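Local coordinates for protein putative xanthine dehydrogenase YAGS fad-binding subunit (Escherichia coli, PDB 5G5G) that carries the molybdenum-pterin cytosine dinucleotide cofactor of a periplasmic aldehyde oxidase and probably oxidises aldehydes to carboxylic acids, at residues G241-R249 / P344-P352; N210-T218 / G496-G507. One frame throughout, in Å; residues are numbered along the deposited sequence.

Contact 1. Residues G241-R249 / P344-P352. With MCN (pterin cytosine dinucleotide), chain Y; MOS (dioxothiomolybdenum(VI) ion), chain Z.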
loop_
_atom_site.group_PDB
_atom_site.type_symbol
_atom_site.label_atom_id
_atom_site.label_comp_id
_atom_site.label_asym_id
_atom_site.label_seq_id
_atom_site.Cartn_x
_atom_site.Cartn_y
_atom_site.Cartn_z
ATOM N N GLY C 241 2.222 -9.704 -0.518
ATOM C CA GLY C 241 1.723 -10.247 0.746
ATOM C C GLY C 241 2.337 -9.581 1.983
ATOM O O GLY C 241 1.616 -9.148 2.889
ATOM N N PHE C 242 3.650 -9.520 1.986
ATOM C CA PHE C 242 4.415 -8.850 3.051
ATOM C C PHE C 242 4.141 -9.426 4.443
ATOM O O PHE C 242 4.256 -8.717 5.469
ATOM C CB PHE C 242 4.212 -7.329 3.020
ATOM C CG PHE C 242 4.335 -6.756 1.667
ATOM C CD1 PHE C 242 5.581 -6.620 1.058
ATOM C CD2 PHE C 242 3.184 -6.457 0.903
ATOM C CE1 PHE C 242 5.688 -6.145 -0.244
ATOM C CE2 PHE C 242 3.292 -5.980 -0.381
ATOM C CZ PHE C 242 4.540 -5.855 -0.976
ATOM N N GLY C 243 3.809 -10.718 4.512
ATOM C CA GLY C 243 3.424 -11.378 5.760
ATOM C C GLY C 243 1.933 -11.614 5.915
ATOM O O GLY C 243 1.522 -12.539 6.603
ATOM N N GLY C 244 1.171 -10.760 5.269
ATOM C CA GLY C 244 -0.275 -10.780 5.337
ATOM C C GLY C 244 -0.953 -11.943 4.669
ATOM O O GLY C 244 -2.180 -12.159 4.817
ATOM N N LYS C 245 -0.200 -12.676 3.872
ATOM C CA LYS C 245 -0.704 -13.847 3.190
ATOM C C LYS C 245 0.083 -15.088 3.528
ATOM O O LYS C 245 0.015 -16.067 2.826
ATOM C CB LYS C 245 -0.735 -13.594 1.670
ATOM C CG LYS C 245 -1.789 -12.551 1.287
ATOM C CD LYS C 245 -1.726 -12.228 -0.180
ATOM C CE LYS C 245 -2.597 -11.018 -0.543
ATOM N NZ LYS C 245 -2.517 -10.628 -1.988
ATOM N N LEU C 246 0.760 -15.097 4.672
ATOM C CA LEU C 246 1.351 -16.310 5.187
ATOM C C LEU C 246 0.375 -17.358 5.592
ATOM O O LEU C 246 0.729 -18.525 5.606
ATOM C CB LEU C 246 2.186 -16.036 6.460
ATOM C CG LEU C 246 3.503 -15.320 6.251
ATOM C CD1 LEU C 246 3.985 -14.764 7.564
ATOM C CD2 LEU C 246 4.509 -16.257 5.624
ATOM N N PHE C 247 -0.837 -16.947 6.017
ATOM C CA PHE C 247 -1.764 -17.838 6.639
ATOM C C PHE C 247 -3.098 -17.879 5.893
ATOM O O PHE C 247 -3.496 -16.936 5.196
ATOM C CB PHE C 247 -2.013 -17.351 8.070
ATOM C CG PHE C 247 -0.761 -16.936 8.782
ATOM C CD1 PHE C 247 0.236 -17.848 8.993
ATOM C CD2 PHE C 247 -0.581 -15.603 9.200
ATOM C CE1 PHE C 247 1.415 -17.478 9.642
ATOM C CE2 PHE C 247 0.598 -15.240 9.838
ATOM C CZ PHE C 247 1.590 -16.169 10.051
ATOM N N LEU C 248 -3.835 -18.927 6.130
ATOM C CA LEU C 248 -5.258 -18.986 5.723
ATOM C C LEU C 248 -6.069 -17.791 6.243
ATOM O O LEU C 248 -6.052 -17.504 7.468
ATOM C CB LEU C 248 -5.860 -20.268 6.276
ATOM C CG LEU C 248 -7.192 -20.695 5.656
ATOM C CD1 LEU C 248 -6.893 -21.204 4.253
ATOM C CD2 LEU C 248 -7.778 -21.769 6.534
ATOM N N ARG C 249 -6.817 -17.126 5.336
ATOM C CA ARG C 249 -7.702 -16.032 5.714
ATOM C C ARG C 249 -9.179 -16.363 5.311
ATOM O O ARG C 249 -9.455 -17.410 4.722
ATOM C CB ARG C 249 -7.229 -14.754 5.047
ATOM C CG ARG C 249 -5.794 -14.363 5.395
ATOM C CD ARG C 249 -5.694 -13.123 6.316
ATOM N NE ARG C 249 -6.305 -13.381 7.593
ATOM C CZ ARG C 249 -5.719 -13.967 8.636
ATOM N NH1 ARG C 249 -4.454 -14.370 8.575
ATOM N NH2 ARG C 249 -6.405 -14.167 9.745
ATOM N N PRO C 344 -8.205 -6.368 16.158
ATOM C CA PRO C 344 -7.965 -7.482 15.248
ATOM C C PRO C 344 -6.620 -8.196 15.530
ATOM O O PRO C 344 -5.766 -7.643 16.281
ATOM C CB PRO C 344 -7.996 -6.805 13.881
ATOM C CG PRO C 344 -9.034 -5.706 14.077
ATOM C CD PRO C 344 -8.617 -5.150 15.425
ATOM N N GLU C 345 -6.479 -9.389 14.985
ATOM C CA GLU C 345 -5.302 -10.232 15.232
ATOM C C GLU C 345 -4.019 -9.532 14.780
ATOM O O GLU C 345 -3.863 -9.196 13.612
ATOM C CB GLU C 345 -5.389 -11.556 14.460
ATOM C CG GLU C 345 -4.297 -12.573 14.770
ATOM C CD GLU C 345 -4.463 -13.829 13.951
ATOM O OE1 GLU C 345 -5.497 -14.529 14.120
ATOM O OE2 GLU C 345 -3.550 -14.138 13.167
ATOM N N GLY C 346 -3.071 -9.414 15.698
ATOM C CA GLY C 346 -1.731 -9.007 15.390
ATOM C C GLY C 346 -0.956 -10.190 14.842
ATOM O O GLY C 346 -1.086 -11.327 15.322
ATOM N N ASN C 347 -0.137 -9.937 13.840
ATOM C CA ASN C 347 0.666 -11.021 13.294
ATOM C C ASN C 347 1.768 -10.446 12.406
ATOM O O ASN C 347 1.965 -9.226 12.330
ATOM C CB ASN C 347 -0.218 -12.056 12.544
ATOM C CG ASN C 347 0.235 -13.497 12.773
ATOM O OD1 ASN C 347 1.449 -13.816 12.696
ATOM N ND2 ASN C 347 -0.713 -14.368 12.976
ATOM N N ALA C 348 2.434 -11.355 11.689
ATOM C CA ALA C 348 3.591 -11.005 10.878
ATOM C C ALA C 348 3.348 -9.935 9.840
ATOM O O ALA C 348 2.393 -9.985 9.038
ATOM C CB ALA C 348 4.135 -12.222 10.169
ATOM N N MET C 349 4.276 -9.007 9.817
ATOM C CA MET C 349 4.465 -8.101 8.722
ATOM C C MET C 349 5.976 -7.956 8.534
ATOM O O MET C 349 6.725 -8.047 9.521
ATOM C CB MET C 349 3.810 -6.768 8.986
ATOM C CG MET C 349 3.980 -5.755 7.874
ATOM S SD MET C 349 2.878 -4.314 8.132
ATOM C CE MET C 349 3.534 -3.065 7.045
ATOM N N ARG C 350 6.354 -7.788 7.279
ATOM C CA ARG C 350 7.779 -7.745 6.807
ATOM C C ARG C 350 8.762 -7.424 7.933
ATOM O O ARG C 350 8.736 -6.325 8.481
ATOM C CB ARG C 350 7.893 -6.752 5.675
ATOM C CG ARG C 350 9.188 -6.918 4.850
ATOM C CD ARG C 350 9.099 -5.982 3.673
ATOM N NE ARG C 350 10.132 -6.248 2.686
ATOM C CZ ARG C 350 10.131 -5.826 1.414
ATOM N NH1 ARG C 350 9.176 -5.044 0.969
ATOM N NH2 ARG C 350 11.129 -6.150 0.599
ATOM N N ALA C 351 9.606 -8.395 8.252
ATOM C CA ALA C 351 10.586 -8.335 9.377
ATOM C C ALA C 351 9.872 -8.158 10.721
ATOM O O ALA C 351 10.136 -7.219 11.489
ATOM C CB ALA C 351 11.644 -7.254 9.156
ATOM N N PRO C 352 9.030 -9.125 11.079
ATOM C CA PRO C 352 8.375 -9.063 12.373
ATOM C C PRO C 352 9.425 -9.018 13.474
ATOM O O PRO C 352 10.435 -9.756 13.408
ATOM C CB PRO C 352 7.586 -10.379 12.470
ATOM C CG PRO C 352 8.009 -11.181 11.310
ATOM C CD PRO C 352 8.667 -10.328 10.315
HETATM N N1 MCN Y . 17.490 -12.683 -3.490
HETATM C C2 MCN Y . 18.651 -12.808 -4.378
HETATM N N3 MCN Y . 19.735 -13.386 -3.469
HETATM C C4 MCN Y . 19.798 -13.622 -2.169
HETATM C C5 MCN Y . 18.450 -13.528 -1.510
HETATM C C6 MCN Y . 17.442 -13.020 -2.157
HETATM O O2 MCN Y . 18.758 -12.586 -5.468
HETATM N N4 MCN Y . 20.803 -13.999 -1.462
HETATM C "C1'" MCN Y . 16.407 -11.960 -4.138
HETATM C C2D MCN Y . 15.632 -12.869 -5.164
HETATM O "O2'" MCN Y . 15.034 -12.054 -6.170
HETATM C "C3'" MCN Y . 14.651 -13.420 -4.259
HETATM C C4D MCN Y . 14.125 -12.320 -3.232
HETATM O O4D MCN Y . 15.433 -11.571 -3.162
HETATM O "O3'" MCN Y . 13.431 -14.020 -4.826
HETATM C "C5'" MCN Y . 13.729 -12.581 -1.900
HETATM O "O5'" MCN Y . 14.329 -13.729 -1.346
HETATM P PA MCN Y . 14.301 -13.905 0.194
HETATM O O1A MCN Y . 14.704 -15.351 0.476
HETATM O O2A MCN Y . 15.000 -12.770 0.857
HETATM O O3A MCN Y . 12.670 -13.743 0.587
HETATM P PB MCN Y . 11.620 -14.919 0.476
HETATM O O1B MCN Y . 11.592 -15.696 1.721
HETATM O O2B MCN Y . 11.795 -15.626 -0.828
HETATM O O3B MCN Y . 10.332 -14.037 0.288
HETATM C C10 MCN Y . 9.631 -13.506 1.491
HETATM C "C9'" MCN Y . 9.916 -12.073 1.770
HETATM C "C8'" MCN Y . 9.193 -11.724 3.183
HETATM S "S8'" MCN Y . 9.301 -12.774 4.483
HETATM C "C7'" MCN Y . 8.423 -10.751 3.154
HETATM S "S7'" MCN Y . 7.385 -10.330 4.547
HETATM C "C6'" MCN Y . 8.456 -9.665 2.035
HETATM C C7 MCN Y . 9.729 -10.030 1.132
HETATM O "O9'" MCN Y . 9.703 -11.325 0.688
HETATM N "N5'" MCN Y . 7.183 -9.993 1.203
HETATM C C4A MCN Y . 7.070 -9.418 -0.176
HETATM N "N8'" MCN Y . 9.646 -9.186 -0.079
HETATM C C4B MCN Y . 8.486 -9.084 -0.760
HETATM N "N1'" MCN Y . 8.491 -8.412 -1.983
HETATM C "C2'" MCN Y . 7.411 -8.457 -2.871
HETATM N "N2'" MCN Y . 7.400 -7.847 -3.957
HETATM N "N3'" MCN Y . 6.212 -8.757 -2.286
HETATM C "C4'" MCN Y . 5.924 -9.409 -1.098
HETATM O "O4'" MCN Y . 4.880 -9.783 -0.531
HETATM MO MO MOS Z . 7.502 -12.220 5.867
HETATM S S MOS Z . 6.528 -11.202 7.706
HETATM O O1 MOS Z . 6.035 -13.091 5.334
HETATM O O2 MOS Z . 8.244 -13.448 7.393
HETATM O O HOH W 1 0.234 -11.743 9.054
HETATM O O HOH W 2 -3.757 -15.759 11.032
HETATM O O HOH W 3 -6.835 -15.812 12.219
#

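Contact 2. Residues N210-T218 / G496-G507. With MCN (pterin cytosine dinucleotide), chain Y.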
loop_
_atom_site.group_PDB
_atom_site.type_symbol
_atom_site.label_atom_id
_atom_site.label_comp_id
_atom_site.label_asym_id
_atom_site.label_seq_id
_atom_site.Cartn_x
_atom_site.Cartn_y
_atom_site.Cartn_z
ATOM N N ASN C 210 -1.647 -16.787 -1.640
ATOM C CA ASN C 210 -1.088 -17.304 -0.407
ATOM C C ASN C 210 0.419 -17.513 -0.593
ATOM O O ASN C 210 0.827 -18.062 -1.600
ATOM C CB ASN C 210 -1.809 -18.588 0.006
ATOM C CG ASN C 210 -1.525 -18.979 1.446
ATOM O OD1 ASN C 210 -0.393 -19.277 1.790
ATOM N ND2 ASN C 210 -2.531 -18.920 2.309
ATOM N N GLN C 211 1.203 -17.127 0.414
ATOM C CA GLN C 211 2.654 -17.217 0.394
ATOM C C GLN C 211 3.161 -18.650 0.686
ATOM O O GLN C 211 4.337 -18.952 0.381
ATOM C CB GLN C 211 3.244 -16.284 1.460
ATOM C CG GLN C 211 2.950 -14.792 1.262
ATOM C CD GLN C 211 3.412 -13.868 2.366
ATOM O OE1 GLN C 211 2.710 -12.941 2.783
ATOM N NE2 GLN C 211 4.619 -14.132 2.869
ATOM N N MET C 212 2.336 -19.472 1.322
ATOM C CA MET C 212 2.766 -20.748 1.945
ATOM C C MET C 212 1.805 -21.852 1.569
ATOM O O MET C 212 0.789 -22.044 2.226
ATOM C CB MET C 212 2.806 -20.592 3.461
ATOM C CG MET C 212 3.803 -19.582 3.996
ATOM S SD MET C 212 5.445 -20.345 3.871
ATOM C CE MET C 212 6.501 -19.183 4.626
ATOM N N ILE C 213 2.080 -22.518 0.452
ATOM C CA ILE C 213 1.124 -23.406 -0.217
ATOM C C ILE C 213 0.837 -24.571 0.700
ATOM O O ILE C 213 -0.329 -24.945 0.888
ATOM C CB ILE C 213 1.656 -23.933 -1.566
ATOM C CG1 ILE C 213 1.793 -22.799 -2.609
ATOM C CG2 ILE C 213 0.797 -25.074 -2.139
ATOM C CD1 ILE C 213 0.440 -22.236 -3.082
ATOM N N ASP C 214 1.896 -25.149 1.277
ATOM C CA ASP C 214 1.659 -26.366 2.087
ATOM C C ASP C 214 0.906 -26.044 3.384
ATOM O O ASP C 214 0.025 -26.811 3.787
ATOM C CB ASP C 214 2.960 -27.102 2.386
ATOM C CG ASP C 214 2.717 -28.475 2.977
ATOM O OD1 ASP C 214 2.065 -29.336 2.351
ATOM O OD2 ASP C 214 3.271 -28.698 4.062
ATOM N N TRP C 215 1.224 -24.924 4.035
ATOM C CA TRP C 215 0.524 -24.528 5.265
ATOM C C TRP C 215 -0.932 -24.278 4.924
ATOM O O TRP C 215 -1.819 -24.647 5.691
ATOM C CB TRP C 215 1.057 -23.225 5.831
ATOM C CG TRP C 215 2.432 -23.318 6.451
ATOM C CD1 TRP C 215 3.216 -24.429 6.604
ATOM C CD2 TRP C 215 3.125 -22.229 7.037
ATOM N NE1 TRP C 215 4.426 -24.058 7.221
ATOM C CE2 TRP C 215 4.358 -22.720 7.534
ATOM C CE3 TRP C 215 2.829 -20.872 7.182
ATOM C CZ2 TRP C 215 5.272 -21.892 8.204
ATOM C CZ3 TRP C 215 3.738 -20.056 7.850
ATOM C CH2 TRP C 215 4.962 -20.561 8.310
ATOM N N CYS C 216 -1.164 -23.611 3.796
ATOM C CA CYS C 216 -2.577 -23.352 3.343
ATOM C C CYS C 216 -3.345 -24.644 3.222
ATOM O O CYS C 216 -4.469 -24.789 3.732
ATOM C CB CYS C 216 -2.564 -22.607 2.008
ATOM S SG CYS C 216 -4.202 -22.145 1.362
ATOM N N ARG C 217 -2.761 -25.605 2.528
ATOM C CA ARG C 217 -3.424 -26.871 2.313
ATOM C C ARG C 217 -3.783 -27.583 3.640
ATOM O O ARG C 217 -4.926 -28.045 3.866
ATOM C CB ARG C 217 -2.535 -27.758 1.474
ATOM C CG ARG C 217 -3.212 -28.986 0.926
ATOM C CD ARG C 217 -2.157 -29.847 0.309
ATOM N NE ARG C 217 -2.632 -31.157 -0.017
ATOM C CZ ARG C 217 -1.854 -32.211 -0.205
ATOM N NH1 ARG C 217 -0.535 -32.116 -0.057
ATOM N NH2 ARG C 217 -2.412 -33.375 -0.511
ATOM N N THR C 218 -2.802 -27.645 4.537
ATOM C CA THR C 218 -3.004 -28.319 5.807
ATOM C C THR C 218 -4.052 -27.606 6.660
ATOM O O THR C 218 -4.917 -28.253 7.247
ATOM C CB THR C 218 -1.700 -28.419 6.583
ATOM O OG1 THR C 218 -0.819 -29.234 5.823
ATOM C CG2 THR C 218 -1.922 -29.035 7.940
ATOM N N GLY C 496 3.927 -22.784 -7.042
ATOM C CA GLY C 496 2.739 -22.435 -6.291
ATOM C C GLY C 496 1.568 -23.382 -6.469
ATOM O O GLY C 496 0.448 -22.934 -6.621
ATOM N N ASP C 497 1.797 -24.659 -6.502
ATOM C CA ASP C 497 0.751 -25.645 -6.689
ATOM C C ASP C 497 1.099 -26.807 -5.764
ATOM O O ASP C 497 2.247 -27.333 -5.765
ATOM C CB ASP C 497 0.724 -26.046 -8.157
ATOM C CG ASP C 497 -0.490 -26.908 -8.542
ATOM O OD1 ASP C 497 -0.867 -27.868 -7.797
ATOM O OD2 ASP C 497 -0.963 -26.709 -9.697
ATOM N N SER C 498 0.130 -27.211 -4.927
ATOM C CA SER C 498 0.359 -28.325 -3.989
ATOM C C SER C 498 0.519 -29.675 -4.673
ATOM O O SER C 498 0.900 -30.672 -4.010
ATOM C CB SER C 498 -0.707 -28.388 -2.893
ATOM O OG SER C 498 -1.981 -28.681 -3.452
ATOM N N SER C 499 0.283 -29.758 -5.975
ATOM C CA SER C 499 0.659 -30.977 -6.680
ATOM C C SER C 499 2.198 -31.101 -6.885
ATOM O O SER C 499 2.682 -32.168 -7.209
ATOM C CB SER C 499 -0.175 -31.177 -7.948
ATOM O OG SER C 499 0.227 -30.332 -8.987
ATOM N N PHE C 500 2.963 -30.064 -6.557
ATOM C CA PHE C 500 4.420 -30.099 -6.707
ATOM C C PHE C 500 5.077 -30.364 -5.367
ATOM O O PHE C 500 4.451 -30.251 -4.327
ATOM C CB PHE C 500 4.905 -28.738 -7.200
ATOM C CG PHE C 500 4.340 -28.309 -8.531
ATOM C CD1 PHE C 500 3.909 -29.248 -9.505
ATOM C CD2 PHE C 500 4.294 -26.959 -8.826
ATOM C CE1 PHE C 500 3.408 -28.828 -10.720
ATOM C CE2 PHE C 500 3.786 -26.551 -10.029
ATOM C CZ PHE C 500 3.348 -27.463 -10.972
ATOM N N PRO C 501 6.385 -30.629 -5.360
ATOM C CA PRO C 501 7.006 -30.923 -4.075
ATOM C C PRO C 501 6.985 -29.789 -3.083
ATOM O O PRO C 501 6.947 -28.608 -3.474
ATOM C CB PRO C 501 8.468 -31.246 -4.470
ATOM C CG PRO C 501 8.327 -31.885 -5.800
ATOM C CD PRO C 501 7.227 -31.081 -6.480
ATOM N N VAL C 502 6.990 -30.144 -1.810
ATOM C CA VAL C 502 6.918 -29.163 -0.730
ATOM C C VAL C 502 8.220 -28.359 -0.564
ATOM O O VAL C 502 9.307 -28.916 -0.247
ATOM C CB VAL C 502 6.549 -29.840 0.605
ATOM C CG1 VAL C 502 6.520 -28.833 1.754
ATOM C CG2 VAL C 502 5.178 -30.530 0.479
ATOM N N SER C 503 8.119 -27.061 -0.806
ATOM C CA SER C 503 9.168 -26.100 -0.453
ATOM C C SER C 503 8.961 -25.490 0.926
ATOM O O SER C 503 7.928 -25.706 1.567
ATOM C CB SER C 503 9.166 -24.971 -1.494
ATOM O OG SER C 503 8.132 -24.058 -1.223
ATOM N N ALA C 504 9.895 -24.646 1.333
ATOM C CA ALA C 504 9.721 -23.888 2.578
ATOM C C ALA C 504 8.789 -22.679 2.444
ATOM O O ALA C 504 8.460 -22.066 3.453
ATOM C CB ALA C 504 11.052 -23.440 3.149
ATOM N N GLY C 505 8.349 -22.371 1.228
ATOM C CA GLY C 505 7.525 -21.200 0.971
ATOM C C GLY C 505 8.212 -19.859 1.098
ATOM O O GLY C 505 9.429 -19.777 1.313
ATOM N N SER C 506 7.417 -18.808 0.954
ATOM C CA SER C 506 7.912 -17.433 1.055
ATOM C C SER C 506 7.633 -16.841 2.426
ATOM O O SER C 506 6.550 -16.384 2.698
ATOM C CB SER C 506 7.290 -16.579 0.011
ATOM O OG SER C 506 7.629 -16.962 -1.299
ATOM N N GLY C 507 8.648 -16.787 3.265
ATOM C CA GLY C 507 8.495 -16.317 4.594
ATOM C C GLY C 507 9.860 -16.338 5.268
ATOM O O GLY C 507 10.756 -17.060 4.819
HETATM N N1 MCN Y . 17.490 -12.683 -3.490
HETATM C C2 MCN Y . 18.651 -12.808 -4.378
HETATM N N3 MCN Y . 19.735 -13.386 -3.469
HETATM C C4 MCN Y . 19.798 -13.622 -2.169
HETATM C C5 MCN Y . 18.450 -13.528 -1.510
HETATM C C6 MCN Y . 17.442 -13.020 -2.157
HETATM O O2 MCN Y . 18.758 -12.586 -5.468
HETATM N N4 MCN Y . 20.803 -13.999 -1.462
HETATM C "C1'" MCN Y . 16.407 -11.960 -4.138
HETATM C C2D MCN Y . 15.632 -12.869 -5.164
HETATM O "O2'" MCN Y . 15.034 -12.054 -6.170
HETATM C "C3'" MCN Y . 14.651 -13.420 -4.259
HETATM C C4D MCN Y . 14.125 -12.320 -3.232
HETATM O O4D MCN Y . 15.433 -11.571 -3.162
HETATM O "O3'" MCN Y . 13.431 -14.020 -4.826
HETATM C "C5'" MCN Y . 13.729 -12.581 -1.900
HETATM O "O5'" MCN Y . 14.329 -13.729 -1.346
HETATM P PA MCN Y . 14.301 -13.905 0.194
HETATM O O1A MCN Y . 14.704 -15.351 0.476
HETATM O O2A MCN Y . 15.000 -12.770 0.857
HETATM O O3A MCN Y . 12.670 -13.743 0.587
HETATM P PB MCN Y . 11.620 -14.919 0.476
HETATM O O1B MCN Y . 11.592 -15.696 1.721
HETATM O O2B MCN Y . 11.795 -15.626 -0.828
HETATM O O3B MCN Y . 10.332 -14.037 0.288
HETATM C C10 MCN Y . 9.631 -13.506 1.491
HETATM C "C9'" MCN Y . 9.916 -12.073 1.770
HETATM C "C8'" MCN Y . 9.193 -11.724 3.183
HETATM S "S8'" MCN Y . 9.301 -12.774 4.483
HETATM C "C7'" MCN Y . 8.423 -10.751 3.154
HETATM S "S7'" MCN Y . 7.385 -10.330 4.547
HETATM C "C6'" MCN Y . 8.456 -9.665 2.035
HETATM C C7 MCN Y . 9.729 -10.030 1.132
HETATM O "O9'" MCN Y . 9.703 -11.325 0.688
HETATM N "N5'" MCN Y . 7.183 -9.993 1.203
HETATM C C4A MCN Y . 7.070 -9.418 -0.176
HETATM N "N8'" MCN Y . 9.646 -9.186 -0.079
HETATM C C4B MCN Y . 8.486 -9.084 -0.760
HETATM N "N1'" MCN Y . 8.491 -8.412 -1.983
HETATM C "C2'" MCN Y . 7.411 -8.457 -2.871
HETATM N "N2'" MCN Y . 7.400 -7.847 -3.957
HETATM N "N3'" MCN Y . 6.212 -8.757 -2.286
HETATM C "C4'" MCN Y . 5.924 -9.409 -1.098
HETATM O "O4'" MCN Y . 4.880 -9.783 -0.531
HETATM O O HOH W 4 5.079 -24.835 0.837
#

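Contact 1. Residues G241-R249 / P344-P352
Arg350 N donates to Phe242 O at 2.9 Å. The amides of Gly241 and Phe242 both grip O4' of the pterin cytosine dinucleotide, 2.7 Å from Gly241 N. Phe242 CG lies anti to the carbonyl carbon (chi1 -47°), which lays one ring face against the pterin around O4'; Arg350, extended and tied through NE to Gly691 O, sets a guanidinium face against N8', with NH2 3.4 Å from it. At Gly243 a CB would strike Ala348 O; separately, a water donates to the carbonyls of both residues. Leu246 CD1 touches Ala348 CB (3.6 Å), the first also meeting O1 on the molybdenum, the second its sulfur. The Phe247 ring, 37° from the Asn347 amide, brings CE2 within 3.3 Å of OD1; that amide is fixed by Ala348 N on OD1 and by ND2 donating to Glu345 OE2, which lies in the amide plane. Arg249 reaches Glu345 through water on NH1 and OE2. Since the dithiolene sulfurs of the pterin hold the metal, these loops act as second shell, as in the xanthine oxidase family: backbone amides fix the pterin, and apolar groups pack round the oxygen and sulfur ligands.

Contact 2. Residues N210-T218 / G496-G507
Ile213, Ser498 and Met212 bury the most surface where the start of helix 213-224 meets the loop 496-507. Ile213 splits its branches: CG2, anti to the backbone N, lies 3.7 Å from Ser498 CB, while CD1 reaches Gly496 O at 3.6 Å. Ser498 CB sits between Ile213 CG2 and Arg217 CD, the latter 3.8 Å away; Ser498 OG accepts from Ile233 N. Farther out, Asp214 and Val502 cross at about a right angle, and a water links Asp214 N to Ser503 O. Met212, the N-cap residue, bends at chi2 (-76°), carrying SD to 3.5 Å from Ala504 O and CE to 3.5 Å from Gly507 CA. A CB on Gly505 would collide with SD, and one on Gly507 with CE. Beside it, Gln211 and Ser506 are joined twice: Ser506 N donates almost straight (171°) to Gln211 O, and Gln211 NE2 gives a 3.0 Å bond to Ser506 O. NE2 also donates to O1 on the molybdenum, and OE1 accepts from Gly243 N and Lys245 N. With an alanine at Gln211, O1 and Ser506 O would probably lose a donor, and the amides of Gly243 and Lys245 would probably lose their shared acceptor. The contact thus seats the start of helix 213-224 on the loop running from strand 491-494 to helix 511-534, with strand 231-234 alongside Ser498 and Arg217, and strand 447-453 bordering Phe500, Pro501 and Ser503.

In the fold
From the N terminus the chain first reaches 210-218, then, past strand 231-234, the loop 241-249. Contact 1 closes when 344-352 returns after strand 331-340, tying the loops that lead into helices 250-262 and 354-372 within the first molybdopterin cofactor-binding domain. Contact 2 closes only at 496-507, so contact 1 is nested inside its larger loop; contact 2 joins that domain to the second cofactor-binding domain. Their centres are about 16 Å apart, yet 210-218 and 241-249 touch directly: Lys245 O lies 2.9 Å from Gln211 N, a probable hydrogen bond. Both contacts border the pterin cofactor: contact 1 lies by its pterin and dithiolene, and contact 2 approaches its phosphates.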